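Local coordinates for arginine kinase (Anthopleura japonica, PDB 4RF6), which catalyses the reversible transfer of phosphate from ATP to L-arginine and carries two phosphagen kinase repeats in one chain, at residues A[364-367]-A[368-372]; A[388-392]-A[393-397]; A[405-408]-A[409-413]. All coordinates share one frame; numbering follows the deposited sequence.

Contact 1 of 3, residues A[364-367]-A[368-372]; sequences EAIA and KKRSV
Near its C-terminal end, helix 344-370 joins residues 364-367 to 368-372 by i to i+4 backbone bonds: K368 N donates to E364 O at 3.1 Å, R370 N to I366 O at 2.9 Å, and K369 N to A365 O more weakly at 3.3 Å. I366 and R370 carry the side-chain contact. They are one turn apart, lie side by side and point the same way. The methyl CG2 of I366 rests alongside the far part of the arginine's aliphatic chain, 3.8 Å from R370 CD. The same methyl meets the guanidinium group obliquely. R370 CG lies 3.2 Å from I366 O. The arginine leaves the helix with CG beside its own backbone N (chi1 -66°) and then runs extended from CG to NE. This carries the charged end clear of the helix, where NH1 forms a salt bridge with D411 and NH2 a weak hydrogen bond with N414. The aliphatic part is therefore packed against I366, while the guanidinium end bonds to residues of helix 409-418.

The two approximate repeats meet near K369 and R370. The end of this long helix thus lies at the junction of the tandem kinase units, and R370 ties it to the second one. A365 and I366 also touch H296 of helix 295-298, and I366 touches Y126. H296 and Y126 belong to the first repeat.

K368 and K369 start close to the carbonyls of the preceding turn, but their ends lead away. K368 CB is 3.3 Å from E364 O. The K369 chain bends at chi3, and its NZ makes a weak hydrogen bond to H296. S371 CB sits 3.3 Å from A367 O.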
# COMPACT_ATOMS: atom_id res chain seq x y z
N GLU A 364 -13.34 -19.78 4.89
CA GLU A 364 -13.82 -21.13 5.21
C GLU A 364 -12.68 -22.11 5.07
O GLU A 364 -12.48 -22.98 5.91
CB GLU A 364 -14.94 -21.55 4.26
CG GLU A 364 -16.33 -20.98 4.56
CD GLU A 364 -17.36 -21.47 3.56
OE1 GLU A 364 -17.10 -22.49 2.90
OE2 GLU A 364 -18.42 -20.82 3.43
N ALA A 365 -11.93 -21.98 3.98
CA ALA A 365 -10.82 -22.86 3.68
C ALA A 365 -9.74 -22.75 4.75
O ALA A 365 -9.15 -23.76 5.16
CB ALA A 365 -10.25 -22.54 2.32
N ILE A 366 -9.48 -21.52 5.18
CA ILE A 366 -8.44 -21.25 6.18
C ILE A 366 -8.84 -21.67 7.60
O ILE A 366 -8.06 -22.30 8.31
CB ILE A 366 -7.99 -19.77 6.11
CG1 ILE A 366 -7.16 -19.54 4.84
CG2 ILE A 366 -7.19 -19.38 7.35
CD1 ILE A 366 -7.04 -18.10 4.42
N ALA A 367 -10.07 -21.35 8.01
CA ALA A 367 -10.57 -21.75 9.33
C ALA A 367 -10.57 -23.28 9.46
O ALA A 367 -10.35 -23.83 10.55
CB ALA A 367 -11.96 -21.19 9.58
N LYS A 368 -10.83 -23.96 8.35
CA LYS A 368 -10.82 -25.42 8.32
C LYS A 368 -9.43 -25.97 8.61
O LYS A 368 -9.26 -26.86 9.45
CB LYS A 368 -11.31 -25.93 6.97
CG LYS A 368 -11.52 -27.44 6.95
CD LYS A 368 -11.44 -28.01 5.55
CE LYS A 368 -11.54 -29.53 5.59
NZ LYS A 368 -11.49 -30.14 4.23
N LYS A 369 -8.43 -25.44 7.91
CA LYS A 369 -7.04 -25.88 8.06
C LYS A 369 -6.45 -25.46 9.41
O LYS A 369 -5.55 -26.13 9.94
CB LYS A 369 -6.21 -25.36 6.88
CG LYS A 369 -4.69 -25.50 7.01
CD LYS A 369 -4.03 -25.68 5.64
CE LYS A 369 -4.83 -25.02 4.52
NZ LYS A 369 -4.14 -25.01 3.19
N ARG A 370 -6.96 -24.37 9.97
CA ARG A 370 -6.51 -23.89 11.27
C ARG A 370 -7.26 -24.57 12.42
O ARG A 370 -6.90 -24.41 13.59
CB ARG A 370 -6.67 -22.37 11.37
CG ARG A 370 -5.77 -21.57 10.43
CD ARG A 370 -5.77 -20.08 10.77
NE ARG A 370 -4.63 -19.39 10.17
CZ ARG A 370 -4.26 -18.15 10.46
NH1 ARG A 370 -4.93 -17.43 11.35
NH2 ARG A 370 -3.20 -17.62 9.86
N SER A 371 -8.30 -25.33 12.09
CA SER A 371 -9.13 -25.99 13.11
C SER A 371 -8.41 -27.17 13.75
O SER A 371 -8.89 -27.74 14.73
CB SER A 371 -10.42 -26.50 12.48
OG SER A 371 -10.15 -27.50 11.51
N VAL A 372 -7.25 -27.52 13.19
CA VAL A 372 -6.52 -28.72 13.58
C VAL A 372 -5.10 -28.38 14.04
O VAL A 372 -4.50 -27.44 13.54
CB VAL A 372 -6.51 -29.71 12.39
CG1 VAL A 372 -5.25 -30.57 12.37
CG2 VAL A 372 -7.77 -30.57 12.41

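Contact 2 of 3, residues A[388-392]-A[393-397]; sequences KYLTP and ELFDS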
# COMPACT_ATOMS: atom_id res chain seq x y z
N LYS A 388 8.07 -26.49 21.38
CA LYS A 388 8.40 -26.90 22.74
C LYS A 388 7.21 -26.76 23.68
O LYS A 388 7.01 -27.62 24.55
CB LYS A 388 9.59 -26.08 23.26
CG LYS A 388 10.07 -26.51 24.65
CD LYS A 388 11.32 -25.75 25.06
CE LYS A 388 11.85 -26.24 26.39
NZ LYS A 388 12.99 -25.42 26.88
N TYR A 389 6.42 -25.71 23.50
CA TYR A 389 5.38 -25.37 24.48
C TYR A 389 3.93 -25.56 24.02
O TYR A 389 3.03 -25.70 24.85
CB TYR A 389 5.61 -23.95 25.02
CG TYR A 389 6.87 -23.85 25.84
CD1 TYR A 389 7.03 -24.61 27.00
CD2 TYR A 389 7.90 -23.00 25.47
CE1 TYR A 389 8.18 -24.52 27.75
CE2 TYR A 389 9.06 -22.91 26.22
CZ TYR A 389 9.19 -23.67 27.36
OH TYR A 389 10.33 -23.59 28.11
N LEU A 390 3.71 -25.56 22.71
CA LEU A 390 2.35 -25.73 22.19
C LEU A 390 1.94 -27.20 22.15
O LEU A 390 2.10 -27.87 21.13
CB LEU A 390 2.18 -25.10 20.81
CG LEU A 390 0.73 -25.05 20.32
CD1 LEU A 390 -0.02 -23.95 21.03
CD2 LEU A 390 0.62 -24.87 18.82
N THR A 391 1.42 -27.70 23.27
CA THR A 391 0.85 -29.05 23.30
C THR A 391 -0.51 -29.02 22.62
O THR A 391 -1.13 -27.96 22.50
CB THR A 391 0.68 -29.52 24.75
OG1 THR A 391 -0.50 -28.94 25.30
CG2 THR A 391 1.88 -29.11 25.58
N PRO A 392 -0.98 -30.19 22.14
CA PRO A 392 -2.32 -30.25 21.54
C PRO A 392 -3.45 -29.89 22.52
O PRO A 392 -4.45 -29.31 22.09
CB PRO A 392 -2.43 -31.71 21.09
CG PRO A 392 -1.02 -32.11 20.80
CD PRO A 392 -0.20 -31.40 21.85
N GLU A 393 -3.30 -30.24 23.79
CA GLU A 393 -4.30 -29.88 24.80
C GLU A 393 -4.36 -28.37 24.96
O GLU A 393 -5.44 -27.77 25.01
CB GLU A 393 -3.98 -30.51 26.16
CG GLU A 393 -3.70 -32.00 26.12
CD GLU A 393 -2.27 -32.32 25.70
OE1 GLU A 393 -2.07 -33.31 24.98
OE2 GLU A 393 -1.36 -31.57 26.10
N LEU A 394 -3.18 -27.75 25.04
CA LEU A 394 -3.07 -26.30 25.13
C LEU A 394 -3.68 -25.67 23.88
O LEU A 394 -4.43 -24.70 23.97
CB LEU A 394 -1.60 -25.89 25.29
CG LEU A 394 -1.22 -24.47 25.71
CD1 LEU A 394 0.11 -24.49 26.44
CD2 LEU A 394 -1.12 -23.56 24.51
N PHE A 395 -3.35 -26.24 22.72
CA PHE A 395 -3.90 -25.79 21.46
C PHE A 395 -5.43 -25.85 21.48
O PHE A 395 -6.10 -24.89 21.09
CB PHE A 395 -3.37 -26.64 20.30
CG PHE A 395 -3.93 -26.26 18.96
CD1 PHE A 395 -3.52 -25.10 18.32
CD2 PHE A 395 -4.87 -27.07 18.33
CE1 PHE A 395 -4.03 -24.74 17.08
CE2 PHE A 395 -5.39 -26.72 17.09
CZ PHE A 395 -4.97 -25.56 16.46
N ASP A 396 -5.97 -26.97 21.96
CA ASP A 396 -7.41 -27.15 22.01
C ASP A 396 -8.10 -26.16 22.96
O ASP A 396 -9.18 -25.65 22.66
CB ASP A 396 -7.77 -28.59 22.39
CG ASP A 396 -7.60 -29.55 21.24
OD1 ASP A 396 -7.41 -30.76 21.50
OD2 ASP A 396 -7.65 -29.11 20.07
N SER A 397 -7.47 -25.88 24.10
CA SER A 397 -8.05 -24.97 25.09
C SER A 397 -8.06 -23.51 24.63
O SER A 397 -8.83 -22.70 25.15
CB SER A 397 -7.34 -25.11 26.44
OG SER A 397 -5.94 -24.93 26.32
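T391 holds OG1 between its backbone N and carbonyl carbon (chi1 80°), and E393 bends at chi2 (82°), which brings the carboxylate back over the hydroxyl. T391 and E393 cross at about a right angle. The hydroxyl donates to E393 OE2 at 2.9 Å and meets that oxygen from above the carboxylate plane, 45° out of it. The same T391 OG1 accepts from L394 N, also at 2.9 Å, in a nearly straight bond. One hydroxyl therefore gives its proton to the glutamate and takes a backbone N-H of the new helix. These two bonds fix its rotation. L394 CB is close by as well, 3.2 Å from T391 OG1.

The backbone takes over behind the hydroxyl. F395 N donates to T391 O at 2.8 Å, and D396 N donates to P392 O at the same length. P392 lies beside E393, pointing the same way.

The apolar side of the turn is built by L390. Its two methyls part. CD1 meets L394 CD2 at 3.7 Å, with the two leucine side chains about perpendicular. CD2 approaches F395 CD1 at 4.2 Å, obliquely to the ring. L394 CD1 reaches back to Y389 O at 3.5 Å. L390 and F395 are buried. Both also pack on L409 of helix 409-418, while L394 touches L440 of helix 438-448. Y389 turns its ring end toward helix 438-448, where its OH is hydrogen-bonded to D447.

Helix 385-389 thus stops, the chain turns sharply at L390, the centre of an inverse gamma turn, and helix 392-398 starts at once. The start is a threonine N-cap followed by proline, within the small helical N-terminal domain of a phosphagen kinase.

Contact 3 of 3, residues A[405-408]-A[409-413]; sequences KGIS and LYDCI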
# COMPACT_ATOMS: atom_id res chain seq x y z
N LYS A 405 -9.55 -7.36 19.40
CA LYS A 405 -9.13 -6.88 18.08
C LYS A 405 -9.15 -7.99 17.02
O LYS A 405 -8.75 -7.76 15.87
CB LYS A 405 -7.75 -6.22 18.16
CG LYS A 405 -7.74 -4.96 19.02
CD LYS A 405 -6.34 -4.38 19.18
CE LYS A 405 -6.34 -3.13 20.07
NZ LYS A 405 -6.68 -3.44 21.49
N GLY A 406 -9.61 -9.17 17.40
CA GLY A 406 -9.81 -10.26 16.46
C GLY A 406 -8.63 -11.21 16.27
O GLY A 406 -8.60 -12.00 15.32
N ILE A 407 -7.65 -11.14 17.17
CA ILE A 407 -6.45 -11.96 17.05
C ILE A 407 -6.67 -13.37 17.61
O ILE A 407 -7.08 -13.52 18.76
CB ILE A 407 -5.23 -11.31 17.74
CG1 ILE A 407 -5.12 -9.83 17.38
CG2 ILE A 407 -3.94 -12.05 17.36
CD1 ILE A 407 -4.91 -9.58 15.87
N SER A 408 -6.38 -14.40 16.81
CA SER A 408 -6.49 -15.77 17.29
C SER A 408 -5.13 -16.32 17.72
O SER A 408 -4.09 -15.71 17.46
CB SER A 408 -7.08 -16.68 16.22
OG SER A 408 -6.15 -16.91 15.18
N LEU A 409 -5.14 -17.48 18.37
CA LEU A 409 -3.90 -18.18 18.69
C LEU A 409 -3.14 -18.49 17.41
O LEU A 409 -1.91 -18.34 17.35
CB LEU A 409 -4.19 -19.49 19.42
CG LEU A 409 -2.94 -20.32 19.74
CD1 LEU A 409 -2.13 -19.64 20.82
CD2 LEU A 409 -3.31 -21.74 20.16
N TYR A 410 -3.86 -18.92 16.38
CA TYR A 410 -3.20 -19.31 15.14
C TYR A 410 -2.56 -18.11 14.46
O TYR A 410 -1.50 -18.25 13.84
CB TYR A 410 -4.16 -20.03 14.18
CG TYR A 410 -3.50 -21.19 13.46
CD1 TYR A 410 -2.42 -20.98 12.61
CD2 TYR A 410 -3.96 -22.49 13.64
CE1 TYR A 410 -1.81 -22.03 11.96
CE2 TYR A 410 -3.35 -23.55 12.99
CZ TYR A 410 -2.28 -23.32 12.15
OH TYR A 410 -1.68 -24.37 11.51
N ASP A 411 -3.19 -16.94 14.57
CA ASP A 411 -2.55 -15.70 14.13
C ASP A 411 -1.18 -15.56 14.78
O ASP A 411 -0.18 -15.26 14.12
CB ASP A 411 -3.41 -14.48 14.49
CG ASP A 411 -4.65 -14.36 13.63
OD1 ASP A 411 -4.63 -14.85 12.49
OD2 ASP A 411 -5.65 -13.76 14.10
N CYS A 412 -1.13 -15.79 16.09
CA CYS A 412 0.10 -15.60 16.86
C CYS A 412 1.20 -16.59 16.50
O CYS A 412 2.37 -16.24 16.50
CB CYS A 412 -0.19 -15.68 18.36
SG CYS A 412 -1.17 -14.30 18.98
N ILE A 413 0.81 -17.83 16.20
CA ILE A 413 1.80 -18.88 15.97
C ILE A 413 2.12 -19.08 14.49
O ILE A 413 3.02 -19.84 14.14
CB ILE A 413 1.33 -20.22 16.57
CG1 ILE A 413 0.22 -20.83 15.71
CG2 ILE A 413 0.85 -20.01 18.02
CD1 ILE A 413 -0.17 -22.23 16.12
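S408 and D411 face each other across the first turn of helix 409-418 and form a capping box. Each side chain takes the other's backbone N-H. S408 OG accepts from D411 N at 3.0 Å, with an N-H...O angle of 163°. In return D411 OD2 accepts from S408 N at 2.9 Å, an almost straight bond. That N-H arrives from above the carboxylate plane, 39° out of it. S408 is the N-cap residue, and its hydroxyl sits between its own backbone N and carbonyl carbon (chi1 72°), a rotation that turns OG forward to the start of the helix. D411 holds CG beside its backbone N (chi1 -73°), which places OD2 within bonding distance of S408 N. The first regular backbone bond follows: C412 N to S408 O at 3.3 Å.

The carboxylate has further partners. OD2 forms a salt bridge with R125, while OD1 takes the bridge from R370. Two arginines and one backbone N-H thus gather on D411, which would be expected to stabilise its negative charge. R125 lies in the first repeat, so this bridge links the two repeats.

L409 packs on F395 and L398 of helix 392-398 and on L440 of helix 438-448. Y410 leads its ring away from the loop, with I413 CD1 over the centre of one face and F395 nearby. I407 and C412 are both buried, and both pack on C433 of helix 433-436. I407 crosses D411 at about a right angle, and its methyl CG2 lies 3.8 Å from D411 CB. I407 CG2 also touches C412, 3.9 Å from its SG.

How the contacts relate
The three contacts follow one another along the chain in numerical order. Contact 1 ends helix 344-370, contact 2 joins helix 385-389 to helix 392-398, and contact 3 opens helix 409-418. The centres of contacts 1 and 2 lie about 17 Å apart. The centres of contacts 1 and 3 lie about 13 Å apart. The centres of contacts 2 and 3 lie about 14 Å apart. All three touch, and a salt bridge joins contacts 1 and 3. Contacts 2 and 3 belong to the N-terminal domain of the second repeat. Contact 1 lies where the long helix reaches the boundary between the repeats. Contacts 1 and 3 thus mark where the two kinase units meet, and contact 2 packs against both through F395.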